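Local coordinates for 3-oxoacyl-[acyl-carrier-protein] synthase, mitochondrial (Arabidopsis thaliana, PDB 2IX4) that catalyses the condensation steps of mitochondrial fatty acid synthesis, adding two carbons from malonyl-ACP to a growing acyl chain, at residues C241-F246 / I326-E331; G31-G34 / D38-K41; A103-T108 / Y166-P171; A77-S82 / Y91-A96; T20-L25 / I376-A381. All blocks are in the same frame, centred on the assembly; numbering follows the deposited sequence.

Overall arrangement
Five contacts sample one ketosynthase chain of a homodimer. Contact 1 is buried, near two histidines predicted to be in the active site. The other four are partly buried and lie away from the annotated sites. Charge marks contacts 1 and 2: contact 1 lays an arginine across an aspartate, while contact 2 joins the pair end-on. Contacts 3, 4 and 5 are built round tryptophans that meet a phenylalanine, a cysteine and a histidine. Contact 4 has one segment on helix 87-102, contact 3 one in the loop after it, and they touch where Tyr166 nears Val93. Contact 5 joins distant parts of the sequence, closing a loop that holds the other four.

Contact 1 (C241-F246 / I326-E331); sequences CDRDGF and IGDAVE
Arg243 lays its guanidinium over the side chain of Asp328. The two flat groups are parallel, and CB of Asp328 sits over one guanidinium face, 3.4 Å from Arg243 NE. The chains run past each other, pointing opposite ways. The carboxylate oxygen OD2 comes closest to the aliphatic part, 3.3 Å from Arg243 CD. Its distance to Arg243 NE is 3.6 Å, a long salt bridge. OD2 lies well out of the guanidinium plane, and no N-H points at it, so the attraction is one of charge alone. At the far end, Arg243 NH2 lies 3.7 Å from Ala329 N.

The first torsion puts CG between the backbone N and the carbonyl carbon (chi1 66°), and the chain then runs extended to NE. Its N-H groups find other partners: NE bonds to Thr324 O, NH1 to Asp240 O, and NH2 to Pro325 O and the Asp391 carboxylate. Asp328 has its strongest polar partner in Phe239. A methionine here would have no N-H groups, and would probably leave those carbonyls without donors and both aspartates without a positive mate. The side chain of Asp328 is about 7 Å from that of His320, a predicted active-site residue. The loop 241-246, between helix 212-220 and strand 251-259, is held to the first turns of helix 325-339.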
# COMPACT_ATOMS: atom_id res chain seq x y z
N CYS A 241 26.31 -13.69 -16.64
CA CYS A 241 27.44 -12.78 -16.45
C CYS A 241 27.27 -11.42 -17.14
O CYS A 241 27.86 -10.42 -16.71
CB CYS A 241 28.74 -13.43 -16.90
SG CYS A 241 29.41 -14.64 -15.74
N ASP A 242 26.47 -11.39 -18.20
CA ASP A 242 26.29 -10.17 -18.99
C ASP A 242 25.03 -9.37 -18.69
O ASP A 242 24.69 -8.45 -19.44
CB ASP A 242 26.40 -10.48 -20.48
CG ASP A 242 27.79 -10.24 -21.01
OD1 ASP A 242 28.17 -9.06 -21.18
OD2 ASP A 242 28.51 -11.24 -21.25
N ARG A 243 24.34 -9.71 -17.59
CA ARG A 243 23.17 -8.94 -17.14
C ARG A 243 23.56 -7.49 -16.82
O ARG A 243 24.65 -7.23 -16.33
CB ARG A 243 22.50 -9.62 -15.94
CG ARG A 243 23.33 -9.66 -14.66
CD ARG A 243 22.72 -10.61 -13.63
NE ARG A 243 23.47 -10.62 -12.37
CZ ARG A 243 24.50 -11.43 -12.10
NH1 ARG A 243 24.93 -12.30 -13.00
NH2 ARG A 243 25.10 -11.36 -10.92
N ASP A 244 22.67 -6.55 -17.14
CA ASP A 244 22.97 -5.13 -16.94
C ASP A 244 21.78 -4.29 -16.43
O ASP A 244 21.72 -3.08 -16.65
CB ASP A 244 23.57 -4.52 -18.23
CG ASP A 244 22.53 -4.27 -19.32
OD1 ASP A 244 21.61 -5.10 -19.50
OD2 ASP A 244 22.64 -3.23 -19.99
N GLY A 245 20.85 -4.94 -15.74
CA GLY A 245 19.67 -4.27 -15.19
C GLY A 245 18.41 -4.96 -15.64
O GLY A 245 18.43 -5.74 -16.59
N PHE A 246 17.29 -4.69 -14.97
CA PHE A 246 16.04 -5.35 -15.34
C PHE A 246 15.31 -4.68 -16.51
O PHE A 246 15.65 -3.57 -16.92
CB PHE A 246 15.11 -5.60 -14.13
CG PHE A 246 14.54 -4.36 -13.51
CD1 PHE A 246 13.37 -3.79 -14.01
CD2 PHE A 246 15.13 -3.80 -12.38
CE1 PHE A 246 12.81 -2.65 -13.41
CE2 PHE A 246 14.59 -2.66 -11.78
CZ PHE A 246 13.43 -2.09 -12.30
N ILE A 326 24.39 -6.87 -9.04
CA ILE A 326 24.50 -7.04 -7.58
C ILE A 326 23.36 -7.91 -7.05
O ILE A 326 23.60 -8.92 -6.38
CB ILE A 326 24.57 -5.68 -6.84
CG1 ILE A 326 25.93 -5.02 -7.09
CG2 ILE A 326 24.33 -5.85 -5.34
CD1 ILE A 326 25.98 -3.53 -6.75
N GLY A 327 22.13 -7.53 -7.38
CA GLY A 327 20.93 -8.20 -6.88
C GLY A 327 20.90 -9.70 -7.04
O GLY A 327 20.60 -10.42 -6.09
N ASP A 328 21.19 -10.18 -8.25
CA ASP A 328 21.11 -11.61 -8.56
C ASP A 328 22.13 -12.42 -7.76
O ASP A 328 21.81 -13.49 -7.25
CB ASP A 328 21.31 -11.87 -10.06
CG ASP A 328 20.18 -11.30 -10.91
OD1 ASP A 328 19.46 -10.39 -10.45
OD2 ASP A 328 20.03 -11.76 -12.06
N ALA A 329 23.35 -11.89 -7.66
CA ALA A 329 24.43 -12.51 -6.91
C ALA A 329 24.11 -12.60 -5.42
O ALA A 329 24.37 -13.62 -4.78
CB ALA A 329 25.73 -11.75 -7.13
N VAL A 330 23.55 -11.52 -4.88
CA VAL A 330 23.15 -11.46 -3.47
C VAL A 330 22.11 -12.54 -3.16
O VAL A 330 22.25 -13.27 -2.17
CB VAL A 330 22.63 -10.05 -3.08
CG1 VAL A 330 21.93 -10.08 -1.73
CG2 VAL A 330 23.77 -9.04 -3.07
N GLU A 331 21.09 -12.67 -4.00
CA GLU A 331 20.07 -13.70 -3.79
C GLU A 331 20.67 -15.10 -3.92
O GLU A 331 20.36 -15.98 -3.12
CB GLU A 331 18.88 -13.51 -4.73
CG GLU A 331 17.71 -14.44 -4.40
CD GLU A 331 16.53 -14.27 -5.32
OE1 GLU A 331 16.68 -13.61 -6.37
OE2 GLU A 331 15.44 -14.79 -5.00

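Contact 2 (G31-G34 / D38-K41); sequences GIRG and DDLK
Arg33 and Asp39 form a two-pronged, end-on salt bridge. NH1 of Arg33 donates to Asp39 OD2 at 2.8 Å. NH2 of Arg33 donates to Asp39 OD1 at 3.1 Å and is the straighter of the two, at 172°. Each oxygen is met on its syn side. Both oxygens lie near the guanidinium plane, at its edge. Asp39 CG lies beside its own backbone N (chi1 -59°), which turns the carboxylate to Arg33. The fit is not flat, however. The carboxylate plane is turned 37° from that of the guanidinium, and so both donors stand off the carboxylate plane.

Further hydrogen bonds brace the pair. Arg33 NH1 also makes a weak bond to Gly34 O, at 3.0 Å. Asp39 OD2 takes a second donor, the backbone N of Thr36 in the intervening turn. The aspartate thus ties the arginine to the turn that carries it. Lys41 NZ bonds weakly to Asp39 O, at 3.2 Å, and also to Ile210 O. Lys41 NZ stays 6.9 Å from Arg33 NH2, a pair of like charges not in contact.

An aromatic ring adds a third kind of interaction. Arg33 makes a cation-pi contact with Phe64, which Asp39 also touches.

The bridge closes a short loop. Strand 32-34 pairs antiparallel with strand 61-63, and the 3-10 turn at 38-40 leads on toward helix 47-55. Lys41 reaches across to the loop just before helix 212-220.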
# COMPACT_ATOMS: atom_id res chain seq x y z
N GLY A 31 8.48 -12.28 -23.70
CA GLY A 31 7.55 -11.19 -24.01
C GLY A 31 8.18 -9.82 -24.20
O GLY A 31 7.46 -8.83 -24.32
N ILE A 32 9.51 -9.77 -24.24
CA ILE A 32 10.25 -8.51 -24.38
C ILE A 32 10.37 -8.07 -25.85
O ILE A 32 10.68 -8.88 -26.73
CB ILE A 32 11.69 -8.61 -23.79
CG1 ILE A 32 11.71 -9.26 -22.39
CG2 ILE A 32 12.41 -7.24 -23.85
CD1 ILE A 32 11.22 -8.41 -21.27
N ARG A 33 10.13 -6.78 -26.09
CA ARG A 33 10.37 -6.18 -27.40
C ARG A 33 10.93 -4.76 -27.25
O ARG A 33 10.95 -4.21 -26.16
CB ARG A 33 9.09 -6.17 -28.25
CG ARG A 33 7.94 -5.33 -27.69
CD ARG A 33 6.90 -5.07 -28.77
NE ARG A 33 5.72 -4.38 -28.25
CZ ARG A 33 5.63 -3.07 -28.06
NH1 ARG A 33 6.66 -2.27 -28.33
NH2 ARG A 33 4.50 -2.54 -27.58
N GLY A 34 11.39 -4.19 -28.36
CA GLY A 34 11.89 -2.82 -28.37
C GLY A 34 10.79 -1.78 -28.20
O GLY A 34 9.65 -1.99 -28.63
N ASP A 38 4.76 5.06 -29.42
CA ASP A 38 3.45 4.77 -28.85
C ASP A 38 3.54 4.26 -27.41
O ASP A 38 2.62 4.47 -26.61
CB ASP A 38 2.69 3.74 -29.70
CG ASP A 38 2.21 4.32 -31.02
OD1 ASP A 38 2.16 3.57 -32.02
OD2 ASP A 38 1.86 5.52 -31.07
N ASP A 39 4.65 3.61 -27.09
CA ASP A 39 4.86 3.01 -25.77
C ASP A 39 5.11 4.04 -24.66
O ASP A 39 5.05 3.70 -23.48
CB ASP A 39 6.00 1.99 -25.84
CG ASP A 39 5.74 0.88 -26.84
OD1 ASP A 39 4.56 0.49 -27.03
OD2 ASP A 39 6.72 0.37 -27.43
N LEU A 40 5.39 5.28 -25.05
CA LEU A 40 5.65 6.37 -24.11
C LEU A 40 4.39 6.80 -23.35
O LEU A 40 4.48 7.44 -22.30
CB LEU A 40 6.25 7.58 -24.83
CG LEU A 40 7.56 7.44 -25.60
CD1 LEU A 40 7.75 8.64 -26.52
CD2 LEU A 40 8.75 7.29 -24.67
N LYS A 41 3.23 6.45 -23.91
CA LYS A 41 1.91 6.86 -23.41
C LYS A 41 1.74 8.38 -23.41
O LYS A 41 1.14 8.95 -22.50
CB LYS A 41 1.62 6.28 -22.01
CG LYS A 41 1.77 4.77 -21.86
CD LYS A 41 0.85 3.98 -22.80
CE LYS A 41 1.00 2.48 -22.59
NZ LYS A 41 2.42 1.98 -22.73

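Contact 3 (A103-T108 / Y166-P171); sequences AEWLPT and YGFQGP
Phe168 pushes the end of its ring toward Trp105 and Pro107. The proline meets the ring at its edge, with Pro107 CD 3.8 Å from Phe168 CE2 and close to the ring plane. Trp105 CG stands opposite its backbone N (chi1 -169°), placing the indole beside Phe168. There Phe168 CZ comes 4.2 Å from Trp105 CD1. The phenyl ring and the five-membered ring of the indole lie 27° apart in plane, but their centroids are 5.9 Å apart. They are slid so far that they hardly overlap. Pro107 fills the step between them. Its CD stands 3.6 Å above the plane of the Trp105 ring, toward the rim. On the Phe168 ring, CB of Tyr166 lies 3.4 Å above the plane, over the centre.

A Schellman motif with Glu104 at C-prime, at positive phi, ends helix 87-102, and Gly167 at positive phi leads the chain out of helix 157-166. The aromatic groups gather on helix 87-102: Trp105, Tyr166 and Phe168 all touch Leu100.

Further out, Leu106 sends its CD2 branch against Tyr166, 3.8 Å from Tyr166 CE2 and as near to Tyr166 CD2. A water bridges the segments, donating to Pro107 O and to Tyr166 O. The polar ends of the rings are held elsewhere: Trp105 NE1 bonds to Thr116 OG1 and Tyr166 OH to Asp97. Trp105 O is buried without a partner. Gln169 faces the dimer partner: its OE1 bonds to Lys294 NZ and its backbone O to Arg302 NH1 of the second subunit.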
# COMPACT_ATOMS: atom_id res chain seq x y z
N ALA A 103 -12.12 -20.57 -9.69
CA ALA A 103 -12.51 -21.01 -8.35
C ALA A 103 -14.01 -21.31 -8.23
O ALA A 103 -14.46 -21.84 -7.21
CB ALA A 103 -12.11 -19.97 -7.32
N GLU A 104 -14.77 -20.97 -9.28
CA GLU A 104 -16.23 -21.06 -9.28
C GLU A 104 -16.81 -20.31 -8.07
O GLU A 104 -17.73 -20.79 -7.41
CB GLU A 104 -16.70 -22.52 -9.34
CG GLU A 104 -16.20 -23.26 -10.58
CD GLU A 104 -16.89 -24.60 -10.82
OE1 GLU A 104 -17.62 -25.08 -9.93
OE2 GLU A 104 -16.69 -25.16 -11.91
N TRP A 105 -16.25 -19.14 -7.80
CA TRP A 105 -16.67 -18.31 -6.68
C TRP A 105 -17.27 -16.99 -7.15
O TRP A 105 -16.59 -15.97 -7.23
CB TRP A 105 -15.52 -18.07 -5.69
CG TRP A 105 -15.99 -17.46 -4.40
CD1 TRP A 105 -15.71 -16.20 -3.93
CD2 TRP A 105 -16.83 -18.08 -3.41
NE1 TRP A 105 -16.33 -16.00 -2.72
CE2 TRP A 105 -17.02 -17.14 -2.37
CE3 TRP A 105 -17.44 -19.34 -3.30
CZ2 TRP A 105 -17.78 -17.41 -1.24
CZ3 TRP A 105 -18.21 -19.61 -2.17
CH2 TRP A 105 -18.37 -18.65 -1.16
N LEU A 106 -18.56 -17.03 -7.46
CA LEU A 106 -19.31 -15.83 -7.80
C LEU A 106 -20.59 -15.83 -6.95
O LEU A 106 -21.69 -16.00 -7.48
CB LEU A 106 -19.64 -15.80 -9.30
CG LEU A 106 -18.45 -15.79 -10.27
CD1 LEU A 106 -18.86 -16.24 -11.67
CD2 LEU A 106 -17.77 -14.42 -10.32
N PRO A 107 -20.44 -15.64 -5.62
CA PRO A 107 -21.59 -15.81 -4.73
C PRO A 107 -22.68 -14.78 -4.96
O PRO A 107 -22.40 -13.63 -5.29
CB PRO A 107 -20.98 -15.64 -3.33
CG PRO A 107 -19.76 -14.83 -3.54
CD PRO A 107 -19.22 -15.26 -4.87
N THR A 108 -23.93 -15.21 -4.80
CA THR A 108 -25.08 -14.32 -4.90
C THR A 108 -25.60 -13.96 -3.51
O THR A 108 -26.25 -12.93 -3.34
CB THR A 108 -26.21 -14.96 -5.72
OG1 THR A 108 -26.54 -16.23 -5.15
CG2 THR A 108 -25.78 -15.15 -7.17
N TYR A 166 -18.15 -7.53 -7.83
CA TYR A 166 -18.69 -8.81 -7.35
C TYR A 166 -19.47 -8.70 -6.04
O TYR A 166 -20.06 -9.68 -5.58
CB TYR A 166 -17.56 -9.84 -7.24
CG TYR A 166 -16.77 -9.99 -8.52
CD1 TYR A 166 -15.54 -9.35 -8.68
CD2 TYR A 166 -17.27 -10.73 -9.59
CE1 TYR A 166 -14.82 -9.47 -9.86
CE2 TYR A 166 -16.56 -10.86 -10.77
CZ TYR A 166 -15.33 -10.23 -10.90
OH TYR A 166 -14.63 -10.35 -12.07
N GLY A 167 -19.48 -7.50 -5.45
CA GLY A 167 -20.21 -7.26 -4.21
C GLY A 167 -19.49 -7.83 -3.00
O GLY A 167 -20.12 -8.23 -2.03
N PHE A 168 -18.16 -7.85 -3.06
CA PHE A 168 -17.35 -8.44 -2.00
C PHE A 168 -17.17 -7.44 -0.85
O PHE A 168 -16.57 -6.38 -1.03
CB PHE A 168 -15.99 -8.92 -2.53
CG PHE A 168 -16.09 -10.10 -3.48
CD1 PHE A 168 -15.07 -10.35 -4.39
CD2 PHE A 168 -17.19 -10.96 -3.45
CE1 PHE A 168 -15.14 -11.44 -5.26
CE2 PHE A 168 -17.27 -12.05 -4.32
CZ PHE A 168 -16.24 -12.29 -5.23
N GLN A 169 -17.69 -7.80 0.32
CA GLN A 169 -17.76 -6.88 1.46
C GLN A 169 -16.90 -7.30 2.66
O GLN A 169 -17.04 -6.76 3.76
CB GLN A 169 -19.22 -6.67 1.89
CG GLN A 169 -20.08 -6.06 0.80
CD GLN A 169 -21.56 -6.32 1.01
OE1 GLN A 169 -22.17 -5.75 1.92
NE2 GLN A 169 -22.15 -7.16 0.17
N GLY A 170 -16.00 -8.26 2.43
CA GLY A 170 -14.97 -8.60 3.40
C GLY A 170 -13.89 -7.54 3.37
O GLY A 170 -14.07 -6.49 2.75
N PRO A 171 -12.75 -7.80 4.03
CA PRO A 171 -11.65 -6.82 4.05
C PRO A 171 -11.31 -6.30 2.65
O PRO A 171 -11.09 -7.09 1.72
CB PRO A 171 -10.48 -7.62 4.62
CG PRO A 171 -11.11 -8.66 5.48
CD PRO A 171 -12.42 -9.01 4.81
O HOH W 1 -20.41 -12.28 -6.46

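Contact 4 (A77-S82 / Y91-A96); sequences ALWLNS and YAVCAA
Trp79 lays one face of its indole on Cys94 and reaches Val93 with CE3 and CZ3 of its benzo ring. Its CB points at helix 87-102, and the first torsion sets CG beside the backbone N (chi1 -56°). From there CG lies 3.9 Å from Cys94 CB. That carbon sits almost squarely over the five-membered ring, 3.7 Å from the centroid and 6° off the normal, a CH-pi contact. The sulfur is further round, 25° off the normal. SG is nearest NE1 of Trp79, at 3.5 Å, and meets the ring from above its face, a sulfur-aromatic contact. In the six-membered ring, CE3 and CZ3 each approach Val93 CG1, the former at 3.7 Å. CH2 at the tip lies 4.0 Å from Cys94 CA. Leu78 CD2 lies over the opposite face of the indole, 3.4 Å above its plane.

Without the indole, as with an alanine here, a gap would probably open between Cys94 and Leu78, and Val93 CG1 would lose its ring partner. The indole thus wedges the short helix 76-79 against helix 87-102. Phe74 adds a further ring beside it. Val93 also packs on helix 157-166, while Ala92 and Ala95 turn to strand 251-259 of the central sheet.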
# COMPACT_ATOMS: atom_id res chain seq x y z
N ALA A 77 -11.46 -2.90 -24.59
CA ALA A 77 -12.88 -2.57 -24.75
C ALA A 77 -13.76 -3.25 -23.70
O ALA A 77 -14.91 -2.84 -23.47
CB ALA A 77 -13.35 -2.94 -26.15
N LEU A 78 -13.23 -4.29 -23.07
CA LEU A 78 -13.96 -5.06 -22.07
C LEU A 78 -13.55 -4.68 -20.64
O LEU A 78 -14.39 -4.70 -19.73
CB LEU A 78 -13.74 -6.56 -22.30
CG LEU A 78 -14.58 -7.58 -21.53
CD1 LEU A 78 -16.06 -7.48 -21.91
CD2 LEU A 78 -14.06 -8.99 -21.81
N TRP A 79 -12.28 -4.35 -20.45
CA TRP A 79 -11.72 -4.16 -19.11
C TRP A 79 -11.35 -2.72 -18.78
O TRP A 79 -11.20 -2.36 -17.61
CB TRP A 79 -10.49 -5.06 -18.92
CG TRP A 79 -10.78 -6.52 -19.17
CD1 TRP A 79 -10.31 -7.28 -20.20
CD2 TRP A 79 -11.62 -7.38 -18.39
NE1 TRP A 79 -10.80 -8.56 -20.11
CE2 TRP A 79 -11.61 -8.65 -19.00
CE3 TRP A 79 -12.38 -7.20 -17.22
CZ2 TRP A 79 -12.32 -9.74 -18.49
CZ3 TRP A 79 -13.10 -8.28 -16.72
CH2 TRP A 79 -13.06 -9.53 -17.35
N LEU A 80 -11.21 -1.89 -19.82
CA LEU A 80 -10.89 -0.48 -19.65
C LEU A 80 -12.00 0.38 -20.25
O LEU A 80 -11.73 1.31 -21.01
CB LEU A 80 -9.53 -0.14 -20.27
CG LEU A 80 -8.29 -0.91 -19.81
CD1 LEU A 80 -7.07 -0.52 -20.63
CD2 LEU A 80 -8.02 -0.68 -18.33
N ASN A 81 -13.24 0.06 -19.89
CA ASN A 81 -14.43 0.70 -20.48
C ASN A 81 -15.07 1.77 -19.59
O ASN A 81 -16.26 2.07 -19.73
CB ASN A 81 -15.46 -0.37 -20.86
CG ASN A 81 -15.98 -1.17 -19.66
OD1 ASN A 81 -15.35 -1.23 -18.61
ND2 ASN A 81 -17.15 -1.79 -19.84
N SER A 82 -14.27 2.34 -18.69
CA SER A 82 -14.75 3.37 -17.77
C SER A 82 -13.70 4.47 -17.61
O SER A 82 -12.50 4.22 -17.72
CB SER A 82 -15.09 2.75 -16.42
OG SER A 82 -15.25 3.74 -15.42
N TYR A 91 -6.20 -4.52 -15.64
CA TYR A 91 -5.43 -5.77 -15.58
C TYR A 91 -5.88 -6.64 -14.40
O TYR A 91 -6.08 -7.84 -14.56
CB TYR A 91 -3.93 -5.49 -15.47
CG TYR A 91 -3.28 -4.87 -16.68
CD1 TYR A 91 -2.02 -4.27 -16.58
CD2 TYR A 91 -3.90 -4.86 -17.93
CE1 TYR A 91 -1.41 -3.69 -17.67
CE2 TYR A 91 -3.30 -4.28 -19.04
CZ TYR A 91 -2.05 -3.69 -18.90
OH TYR A 91 -1.43 -3.11 -19.98
N ALA A 92 -6.03 -6.00 -13.24
CA ALA A 92 -6.42 -6.69 -12.01
C ALA A 92 -7.83 -7.25 -12.12
O ALA A 92 -8.08 -8.38 -11.70
CB ALA A 92 -6.31 -5.75 -10.82
N VAL A 93 -8.75 -6.46 -12.67
CA VAL A 93 -10.13 -6.91 -12.84
C VAL A 93 -10.19 -8.10 -13.80
O VAL A 93 -10.87 -9.08 -13.53
CB VAL A 93 -11.07 -5.75 -13.29
CG1 VAL A 93 -12.47 -6.27 -13.62
CG2 VAL A 93 -11.15 -4.69 -12.20
N CYS A 94 -9.45 -7.99 -14.90
CA CYS A 94 -9.33 -9.08 -15.88
C CYS A 94 -8.83 -10.37 -15.22
O CYS A 94 -9.44 -11.44 -15.38
CB CYS A 94 -8.40 -8.67 -17.03
SG CYS A 94 -8.14 -9.94 -18.28
N ALA A 95 -7.73 -10.26 -14.48
CA ALA A 95 -7.13 -11.39 -13.78
C ALA A 95 -8.04 -11.94 -12.67
O ALA A 95 -8.14 -13.15 -12.49
CB ALA A 95 -5.77 -11.02 -13.23
N ALA A 96 -8.68 -11.03 -11.93
CA ALA A 96 -9.58 -11.42 -10.84
C ALA A 96 -10.78 -12.19 -11.37
O ALA A 96 -11.22 -13.16 -10.75
CB ALA A 96 -10.03 -10.21 -10.04

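Contact 5 (T20-L25 / I376-A381); sequences TTWRRL and IHHGVA
Trp22 extends its indole straight out from helix 18-26, with CG opposite the backbone N (chi1 -176°). His378 sets its ring on the side of its own N (chi1 -66°), and the two side chains pass each other in opposite directions. Their rings meet with planes 22° apart, and the centroids of the His378 imidazole and the five-membered ring of the Trp22 indole are 4.7 Å apart. They are offset along each other, with little overlap. The closest approach joins Trp22 NE1 to a carbon, His378 CD2, at 3.3 Å.

The benzo end of the indole runs on to Val380. Trp22 CH2 is 3.7 Å from Val380 O, which lies in the indole plane at its edge. That oxygen is buried here with no hydrogen-bond partner. Trp22 CZ2 also packs on Val380 CB, at 4.3 Å.

Gly379, at positive phi, turns the chain between the histidine and the valine, which is consistent with both reaching the same tryptophan. Helix 18-26 is thereby set against helix 364-378, near its end at His378 and further back at Phe371 and Leu374. Beyond the turn, strand 380-381 pairs antiparallel with strand 405-406.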
# COMPACT_ATOMS: atom_id res chain seq x y z
N THR A 20 -2.42 -19.62 -21.47
CA THR A 20 -1.52 -19.04 -22.46
C THR A 20 -0.16 -18.65 -21.87
O THR A 20 0.88 -18.95 -22.46
CB THR A 20 -2.18 -17.83 -23.18
OG1 THR A 20 -3.37 -18.27 -23.85
CG2 THR A 20 -1.24 -17.22 -24.22
N THR A 21 -0.18 -18.00 -20.71
CA THR A 21 1.06 -17.57 -20.03
C THR A 21 1.95 -18.76 -19.67
O THR A 21 3.12 -18.79 -20.04
CB THR A 21 0.75 -16.72 -18.78
OG1 THR A 21 0.14 -15.49 -19.17
CG2 THR A 21 2.02 -16.41 -17.98
N TRP A 22 1.37 -19.74 -18.97
CA TRP A 22 2.09 -20.95 -18.55
C TRP A 22 2.64 -21.78 -19.72
O TRP A 22 3.78 -22.26 -19.65
CB TRP A 22 1.20 -21.82 -17.66
CG TRP A 22 1.89 -23.03 -17.09
CD1 TRP A 22 1.66 -24.34 -17.44
CD2 TRP A 22 2.91 -23.06 -16.09
NE1 TRP A 22 2.47 -25.17 -16.71
CE2 TRP A 22 3.25 -24.41 -15.88
CE3 TRP A 22 3.57 -22.07 -15.35
CZ2 TRP A 22 4.23 -24.80 -14.95
CZ3 TRP A 22 4.54 -22.45 -14.43
CH2 TRP A 22 4.86 -23.81 -14.24
N ARG A 23 1.85 -21.94 -20.78
CA ARG A 23 2.27 -22.71 -21.95
C ARG A 23 3.49 -22.07 -22.60
O ARG A 23 4.49 -22.74 -22.87
CB ARG A 23 1.14 -22.81 -22.98
CG ARG A 23 1.20 -24.09 -23.82
CD ARG A 23 1.10 -23.84 -25.33
NE ARG A 23 0.14 -22.79 -25.70
CZ ARG A 23 0.45 -21.70 -26.39
NH1 ARG A 23 1.70 -21.49 -26.81
NH2 ARG A 23 -0.49 -20.81 -26.68
N ARG A 24 3.42 -20.76 -22.84
CA ARG A 24 4.51 -20.01 -23.46
C ARG A 24 5.75 -19.92 -22.58
O ARG A 24 6.88 -19.94 -23.08
CB ARG A 24 4.02 -18.63 -23.89
CG ARG A 24 3.06 -18.67 -25.09
CD ARG A 24 2.65 -17.28 -25.57
NE ARG A 24 3.80 -16.40 -25.81
CZ ARG A 24 3.72 -15.12 -26.16
NH1 ARG A 24 2.53 -14.54 -26.34
NH2 ARG A 24 4.82 -14.42 -26.35
N LEU A 25 5.54 -19.83 -21.26
CA LEU A 25 6.63 -19.81 -20.29
C LEU A 25 7.44 -21.11 -20.35
O LEU A 25 8.67 -21.08 -20.44
CB LEU A 25 6.11 -19.58 -18.87
CG LEU A 25 7.14 -19.54 -17.73
CD1 LEU A 25 7.92 -18.22 -17.74
CD2 LEU A 25 6.47 -19.76 -16.39
N ILE A 376 3.95 -26.84 -8.66
CA ILE A 376 3.39 -27.90 -7.82
C ILE A 376 2.29 -28.66 -8.57
O ILE A 376 2.30 -29.89 -8.62
CB ILE A 376 2.83 -27.32 -6.49
CG1 ILE A 376 3.97 -26.75 -5.63
CG2 ILE A 376 2.05 -28.39 -5.72
CD1 ILE A 376 3.51 -25.88 -4.48
N HIS A 377 1.37 -27.91 -9.17
CA HIS A 377 0.20 -28.50 -9.83
C HIS A 377 0.54 -29.38 -11.03
O HIS A 377 -0.08 -30.43 -11.23
CB HIS A 377 -0.79 -27.39 -10.23
CG HIS A 377 -2.09 -27.90 -10.76
ND1 HIS A 377 -2.96 -28.65 -10.00
CD2 HIS A 377 -2.68 -27.77 -11.98
CE1 HIS A 377 -4.02 -28.96 -10.72
NE2 HIS A 377 -3.88 -28.44 -11.92
N HIS A 378 1.52 -28.96 -11.83
CA HIS A 378 1.87 -29.65 -13.08
C HIS A 378 3.12 -30.54 -12.98
O HIS A 378 3.34 -31.39 -13.84
CB HIS A 378 2.06 -28.64 -14.22
CG HIS A 378 0.81 -27.93 -14.62
ND1 HIS A 378 -0.27 -28.59 -15.18
CD2 HIS A 378 0.46 -26.63 -14.54
CE1 HIS A 378 -1.22 -27.71 -15.44
NE2 HIS A 378 -0.81 -26.52 -15.06
N GLY A 379 3.92 -30.33 -11.94
CA GLY A 379 5.18 -31.06 -11.79
C GLY A 379 6.19 -30.66 -12.86
O GLY A 379 6.87 -31.51 -13.42
N VAL A 380 6.25 -29.36 -13.15
CA VAL A 380 7.19 -28.80 -14.12
C VAL A 380 7.76 -27.52 -13.52
O VAL A 380 7.01 -26.64 -13.09
CB VAL A 380 6.51 -28.44 -15.48
CG1 VAL A 380 7.56 -28.07 -16.52
CG2 VAL A 380 5.66 -29.59 -15.99
N ALA A 381 9.08 -27.42 -13.48
CA ALA A 381 9.73 -26.20 -13.02
C ALA A 381 10.22 -25.40 -14.23
O ALA A 381 10.89 -25.96 -15.10
CB ALA A 381 10.89 -26.54 -12.09